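PDB 6JDR: PP1b, which probably couples ATP hydrolysis to the 5'-to-3' unwinding of RNA and DNA duplexes, forming the zinc-binding helicase (nsp10) part of the arterivirus replicase polyprotein. Local coordinates for residues I132-V135 with A136-S139; Y170-T173 with H174-L178; V370-P373 with H374-L377. The protein carries 1 engineered substitution. One frame throughout, in Å; residues are numbered along the deposited sequence.

Contact 1: I132-V135 with A136-S139; sequences INMV and AVAS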
loop_
_atom_site.group_PDB
_atom_site.type_symbol
_atom_site.label_atom_id
_atom_site.label_comp_id
_atom_site.label_asym_id
_atom_site.label_seq_id
_atom_site.Cartn_x
_atom_site.Cartn_y
_atom_site.Cartn_z
ATOM N N ILE A 132 -7.209 5.139 19.919
ATOM C CA ILE A 132 -8.243 4.580 19.049
ATOM C C ILE A 132 -9.350 5.603 18.802
ATOM O O ILE A 132 -9.797 6.284 19.728
ATOM C CB ILE A 132 -8.834 3.279 19.649
ATOM C CG1 ILE A 132 -7.764 2.178 19.711
ATOM C CG2 ILE A 132 -10.046 2.804 18.857
ATOM C CD1 ILE A 132 -7.322 1.639 18.364
ATOM N N ASN A 133 -9.780 5.691 17.543
ATOM C CA ASN A 133 -10.842 6.603 17.113
ATOM C C ASN A 133 -11.564 5.982 15.915
ATOM O O ASN A 133 -11.105 6.091 14.776
ATOM C CB ASN A 133 -10.240 7.965 16.743
ATOM C CG ASN A 133 -11.288 8.998 16.340
ATOM O OD1 ASN A 133 -12.484 8.723 16.315
ATOM N ND2 ASN A 133 -10.829 10.201 16.019
ATOM N N MET A 134 -12.694 5.331 16.178
ATOM C CA MET A 134 -13.349 4.510 15.160
ATOM C C MET A 134 -14.074 5.317 14.078
ATOM O O MET A 134 -14.352 4.779 13.002
ATOM C CB MET A 134 -14.303 3.500 15.805
ATOM C CG MET A 134 -13.623 2.510 16.746
ATOM S SD MET A 134 -12.360 1.467 15.971
ATOM C CE MET A 134 -13.376 0.450 14.904
ATOM N N VAL A 135 -14.370 6.592 14.339
ATOM C CA VAL A 135 -14.908 7.460 13.281
ATOM C C VAL A 135 -13.798 7.857 12.293
ATOM O O VAL A 135 -14.046 7.987 11.094
ATOM C CB VAL A 135 -15.677 8.697 13.828
ATOM C CG1 VAL A 135 -14.817 9.553 14.743
ATOM C CG2 VAL A 135 -16.216 9.544 12.681
ATOM N N ALA A 136 -12.576 8.020 12.797
ATOM C CA ALA A 136 -11.410 8.247 11.947
ATOM C C ALA A 136 -11.038 6.981 11.177
ATOM O O ALA A 136 -10.655 7.051 10.005
ATOM C CB ALA A 136 -10.231 8.718 12.783
ATOM N N VAL A 137 -11.148 5.829 11.838
ATOM C CA VAL A 137 -10.890 4.539 11.194
ATOM C C VAL A 137 -11.788 4.376 9.964
ATOM O O VAL A 137 -11.306 4.048 8.880
ATOM C CB VAL A 137 -11.097 3.355 12.173
ATOM C CG1 VAL A 137 -11.149 2.023 11.436
ATOM C CG2 VAL A 137 -9.990 3.326 13.216
ATOM N N ALA A 138 -13.087 4.617 10.141
ATOM C CA ALA A 138 -14.056 4.526 9.040
ATOM C C ALA A 138 -13.678 5.437 7.872
ATOM O O ALA A 138 -13.617 5.001 6.723
ATOM C CB ALA A 138 -15.451 4.866 9.538
ATOM N N SER A 139 -13.414 6.700 8.186
ATOM C CA SER A 139 -12.995 7.688 7.197
ATOM C C SER A 139 -11.701 7.279 6.487
ATOM O O SER A 139 -11.631 7.279 5.258
ATOM C CB SER A 139 -12.819 9.050 7.874
ATOM O OG SER A 139 -12.116 9.958 7.044
#
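With chi1 at -178°, CG of Asn133 stands opposite its backbone N and beside its carbonyl carbon, so that the amide leans over Ala136, with ND2 of Asn133 3.6 Å from Ala136 CB. Here Asn133 is the N-cap of helix 134-142. From this position Asn133 OD1 accepts a weak capping bond from Val135 N, at 3.5 Å and well off a straight line. The first turn itself follows the helical pattern: the N-H groups of Val137, Ala138 and Ser139 give to the carbonyl oxygens of Asn133, Met134 and Val135, with Val137 N 2.9 Å from Asn133 O. On the flank that faces helices 232-239 and 63-67, the Met134 chain, bent at chi2 and chi3, runs side by side with Val137 and in the same direction. Leu236 and Leu239 of helix 232-239 pack against Val137, while Leu64 of helix 63-67 touches Met134. A backbone hydrogen bond between Met134 and Gly8 ties the start of the helix to the zinc-binding region, and the side chain of Val135 stands about 7 Å from that of the zinc ligand Cys10. The capped turn therefore lies where the zinc-binding part meets the helices of the motor core. Within the turn, Met134 SD lies 4.1 Å from Val137 CG2.

Contact 2: Y170-T173 with H174-L178; sequences YTPT and HQTML
The imidazole of His174 meets Thr173 at its edge, where the carbonyl carbon of Thr173 lies near the ring plane; ND1 of the ring is hydrogen-bonded outside the turn, to Thr195 OG1. Next to the histidine, Thr173 and Thr176 form a capping box. Thr176 N gives an almost straight bond (172°) to Thr173 OG1 at 3.1 Å, and Thr173 N returns one to Thr176 OG1 at 2.9 Å. With chi1 of 73° and 57°, each hydroxyl is tucked between its own backbone N and carbonyl carbon, the rotation that lets it face the other residue's N-H. Thr176 OG1 also lies 2.7 Å from Thr171 OG1, whose established partner is Asp225 OD2. Beside them Thr171 CG2 packs at 3.5 Å on Met177 CB, the two side chains crossing at about a right angle. The turn probably corresponds to motif Ia of superfamily 1 helicases, and Asp225 probably belongs to their DE (Walker B) motif. Strand 168-171 thus passes through the box into helix 174-184, the first step of a beta-alpha-beta unit completed by strand 208-211, on which His174 and Met177 rest.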
loop_
_atom_site.group_PDB
_atom_site.type_symbol
_atom_site.label_atom_id
_atom_site.label_comp_id
_atom_site.label_asym_id
_atom_site.label_seq_id
_atom_site.Cartn_x
_atom_site.Cartn_y
_atom_site.Cartn_z
ATOM N N TYR A 170 5.125 0.009 7.870
ATOM C CA TYR A 170 4.845 -0.738 9.090
ATOM C C TYR A 170 4.851 -2.234 8.789
ATOM O O TYR A 170 4.329 -2.670 7.761
ATOM C CB TYR A 170 3.503 -0.320 9.690
ATOM C CG TYR A 170 3.460 1.120 10.153
ATOM C CD1 TYR A 170 3.913 1.475 11.418
ATOM C CD2 TYR A 170 2.960 2.128 9.326
ATOM C CE1 TYR A 170 3.872 2.789 11.849
ATOM C CE2 TYR A 170 2.915 3.447 9.748
ATOM C CZ TYR A 170 3.369 3.773 11.010
ATOM O OH TYR A 170 3.328 5.080 11.441
ATOM N N THR A 171 5.438 -3.014 9.694
ATOM C CA THR A 171 5.629 -4.441 9.474
ATOM C C THR A 171 5.481 -5.200 10.807
ATOM O O THR A 171 5.948 -4.722 11.844
ATOM C CB THR A 171 6.996 -4.702 8.806
ATOM O OG1 THR A 171 7.104 -6.075 8.415
ATOM C CG2 THR A 171 8.148 -4.343 9.739
ATOM N N PRO A 172 4.813 -6.372 10.780
ATOM C CA PRO A 172 4.373 -7.066 11.996
ATOM C C PRO A 172 5.448 -7.672 12.904
ATOM O O PRO A 172 5.310 -7.588 14.122
ATOM C CB PRO A 172 3.465 -8.180 11.456
ATOM C CG PRO A 172 3.922 -8.399 10.060
ATOM C CD PRO A 172 4.309 -7.040 9.567
ATOM N N THR A 173 6.483 -8.292 12.343
ATOM C CA THR A 173 7.471 -9.005 13.161
ATOM C C THR A 173 8.890 -8.528 12.922
ATOM O O THR A 173 9.159 -7.790 11.978
ATOM C CB THR A 173 7.433 -10.522 12.912
ATOM O OG1 THR A 173 8.013 -10.820 11.635
ATOM C CG2 THR A 173 5.991 -11.045 12.971
ATOM N N HIS A 174 9.793 -8.963 13.796
ATOM C CA HIS A 174 11.223 -8.669 13.658
ATOM C C HIS A 174 11.753 -9.177 12.322
ATOM O O HIS A 174 12.537 -8.499 11.663
ATOM C CB HIS A 174 12.015 -9.314 14.797
ATOM C CG HIS A 174 11.789 -8.672 16.128
ATOM N ND1 HIS A 174 12.549 -8.974 17.236
ATOM C CD2 HIS A 174 10.899 -7.734 16.528
ATOM C CE1 HIS A 174 12.126 -8.261 18.266
ATOM N NE2 HIS A 174 11.126 -7.500 17.863
ATOM N N GLN A 175 11.315 -10.371 11.937
ATOM C CA GLN A 175 11.793 -11.011 10.728
ATOM C C GLN A 175 11.309 -10.288 9.481
ATOM O O GLN A 175 12.093 -10.052 8.562
ATOM C CB GLN A 175 11.352 -12.477 10.685
ATOM C CG GLN A 175 11.977 -13.277 9.549
ATOM C CD GLN A 175 13.496 -13.246 9.583
ATOM O OE1 GLN A 175 14.109 -13.476 10.628
ATOM N NE2 GLN A 175 14.109 -12.957 8.443
ATOM N N THR A 176 10.023 -9.940 9.447
ATOM C CA THR A 176 9.461 -9.207 8.310
ATOM C C THR A 176 10.114 -7.831 8.220
ATOM O O THR A 176 10.427 -7.361 7.135
ATOM C CB THR A 176 7.920 -9.082 8.384
ATOM O OG1 THR A 176 7.528 -8.439 9.603
ATOM C CG2 THR A 176 7.263 -10.461 8.303
ATOM N N MET A 177 10.345 -7.204 9.368
ATOM C CA MET A 177 11.125 -5.970 9.429
ATOM C C MET A 177 12.511 -6.142 8.803
ATOM O O MET A 177 12.958 -5.274 8.054
ATOM C CB MET A 177 11.270 -5.492 10.880
ATOM C CG MET A 177 12.019 -4.181 11.032
ATOM S SD MET A 177 12.103 -3.638 12.745
ATOM C CE MET A 177 13.050 -2.129 12.575
ATOM N N LEU A 178 13.180 -7.253 9.115
ATOM C CA LEU A 178 14.508 -7.541 8.564
ATOM C C LEU A 178 14.447 -7.812 7.062
ATOM O O LEU A 178 15.290 -7.329 6.304
ATOM C CB LEU A 178 15.151 -8.733 9.286
ATOM C CG LEU A 178 16.589 -9.115 8.897
ATOM C CD1 LEU A 178 17.545 -7.937 9.040
ATOM C CD2 LEU A 178 17.066 -10.290 9.741
#

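Contact 3: V370-P373 with H374-L377; sequences VYDP and HRQL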
loop_
_atom_site.group_PDB
_atom_site.type_symbol
_atom_site.label_atom_id
_atom_site.label_comp_id
_atom_site.label_asym_id
_atom_site.label_seq_id
_atom_site.Cartn_x
_atom_site.Cartn_y
_atom_site.Cartn_z
ATOM N N VAL A 370 6.761 4.290 -34.369
ATOM C CA VAL A 370 5.472 4.872 -34.708
ATOM C C VAL A 370 5.638 6.066 -35.651
ATOM O O VAL A 370 6.215 7.094 -35.289
ATOM C CB VAL A 370 4.646 5.226 -33.441
ATOM C CG1 VAL A 370 5.474 5.995 -32.418
ATOM C CG2 VAL A 370 3.378 5.988 -33.805
ATOM N N TYR A 371 5.146 5.892 -36.877
ATOM C CA TYR A 371 5.068 6.968 -37.852
ATOM C C TYR A 371 3.693 7.602 -37.705
ATOM O O TYR A 371 2.685 7.012 -38.101
ATOM C CB TYR A 371 5.275 6.424 -39.270
ATOM C CG TYR A 371 5.197 7.479 -40.347
ATOM C CD1 TYR A 371 6.086 8.550 -40.364
ATOM C CD2 TYR A 371 4.240 7.407 -41.354
ATOM C CE1 TYR A 371 6.021 9.520 -41.349
ATOM C CE2 TYR A 371 4.170 8.374 -42.342
ATOM C CZ TYR A 371 5.063 9.428 -42.335
ATOM O OH TYR A 371 4.998 10.393 -43.310
ATOM N N ASP A 372 3.662 8.795 -37.118
ATOM C CA ASP A 372 2.413 9.450 -36.742
ATOM C C ASP A 372 2.472 10.928 -37.109
ATOM O O ASP A 372 2.491 11.792 -36.234
ATOM C CB ASP A 372 2.167 9.269 -35.238
ATOM C CG ASP A 372 0.819 9.808 -34.791
ATOM O OD1 ASP A 372 -0.113 9.841 -35.614
ATOM O OD2 ASP A 372 0.685 10.196 -33.609
ATOM N N PRO A 373 2.490 11.227 -38.417
ATOM C CA PRO A 373 2.659 12.600 -38.895
ATOM C C PRO A 373 1.494 13.524 -38.561
ATOM O O PRO A 373 1.680 14.738 -38.523
ATOM C CB PRO A 373 2.776 12.428 -40.413
ATOM C CG PRO A 373 2.028 11.175 -40.701
ATOM C CD PRO A 373 2.304 10.280 -39.531
ATOM N N HIS A 374 0.311 12.958 -38.332
ATOM C CA HIS A 374 -0.873 13.743 -37.975
ATOM C C HIS A 374 -1.040 13.915 -36.459
ATOM O O HIS A 374 -1.976 14.589 -36.016
ATOM C CB HIS A 374 -2.137 13.093 -38.548
ATOM C CG HIS A 374 -2.073 12.839 -40.021
ATOM N ND1 HIS A 374 -2.304 13.825 -40.955
ATOM C CD2 HIS A 374 -1.810 11.710 -40.722
ATOM C CE1 HIS A 374 -2.183 13.316 -42.168
ATOM N NE2 HIS A 374 -1.885 12.036 -42.054
ATOM N N ARG A 375 -0.147 13.305 -35.677
ATOM C CA ARG A 375 -0.219 13.342 -34.213
ATOM C C ARG A 375 -1.601 12.927 -33.708
ATOM O O ARG A 375 -2.230 13.644 -32.927
ATOM C CB ARG A 375 0.161 14.733 -33.683
ATOM C CG ARG A 375 1.591 15.159 -33.991
ATOM C CD ARG A 375 2.604 14.184 -33.404
ATOM N NE ARG A 375 3.914 14.794 -33.171
ATOM C CZ ARG A 375 4.954 14.172 -32.612
ATOM N NH1 ARG A 375 4.860 12.902 -32.221
ATOM N NH2 ARG A 375 6.101 14.823 -32.443
ATOM N N GLN A 376 -2.063 11.767 -34.168
ATOM C CA GLN A 376 -3.391 11.255 -33.820
ATOM C C GLN A 376 -3.372 10.175 -32.734
ATOM O O GLN A 376 -4.425 9.807 -32.209
ATOM C CB GLN A 376 -4.101 10.730 -35.073
ATOM C CG GLN A 376 -3.568 9.417 -35.630
ATOM C CD GLN A 376 -4.097 9.125 -37.021
ATOM O OE1 GLN A 376 -5.266 8.774 -37.192
ATOM N NE2 GLN A 376 -3.236 9.265 -38.023
ATOM N N LEU A 377 -2.188 9.664 -32.407
ATOM C CA LEU A 377 -2.046 8.667 -31.346
ATOM C C LEU A 377 -2.181 9.303 -29.955
ATOM O O LEU A 377 -2.719 8.682 -29.038
ATOM C CB LEU A 377 -0.704 7.942 -31.471
ATOM C CG LEU A 377 -0.438 6.822 -30.460
ATOM C CD1 LEU A 377 -1.548 5.781 -30.480
ATOM C CD2 LEU A 377 0.909 6.169 -30.731
HETATM O O HOH W 1 -0.696 10.303 -38.119
#
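From CB, the side chain of Asp372 extends with CG anti to the backbone N (chi1 -174°), which carries the carboxylate across the turn to Gln376 and Leu377. Asp372 CG arrives 3.7 Å from Arg375 CA. At the tip the two oxygens divide the work: OD1 accepts from Gln376 N at 3.1 Å and OD2 from Leu377 N at 3.2 Å, each on its syn side, although the second donor lies farther out of the carboxylate plane. OD1 has a further partner, a water at 2.6 Å that donates to it and in turn accepts from His374 N and from Gln376 NE2. The scaffold is a type I beta turn, Asp372 to Arg375, closed by the bond from Arg375 N to Asp372 O at 3.1 Å. Far from the annotated sites, it reverses the chain where strand 367-371 leaves the five-stranded parallel sheet, probably that of the second RecA-like domain of the superfamily 1 helicase core. Toward strand 303-307, Val370 CG2 touches Leu377 CD2 at 3.9 Å, and both side chains rest on Tyr306. Gln376 is held in turn by Ser351 N and Thr348 O, fixing the amide that binds the water. Three hydrogen bonds thus converge on a buried carboxylate, two from backbone amides and one from water. Such a setting would probably stabilise its negative charge, Arg375 adding at most a distant contribution.

How the contacts relate
All three contacts are chain reversals or helix starts closed by a short-range polar group, yet their settings differ. Contact 1 is largely a surface contact, where an asparagine N-cap with only a weak side-chain bond opens a helix beside the zinc-binding region. Contacts 2 and 3 are partly buried and both follow strands of parallel sheets, though different ones: neutral hydroxyls lead contact 2 into a helix, whereas a carboxylate and a water lead contact 3 into a loop. Contacts 1 and 2 are the nearer pair, about 13 Å between nearest atoms, while contact 3 lies about 35 Å from contact 1 between nearest atoms, on the opposite side of the chain's centre. No elements are shared.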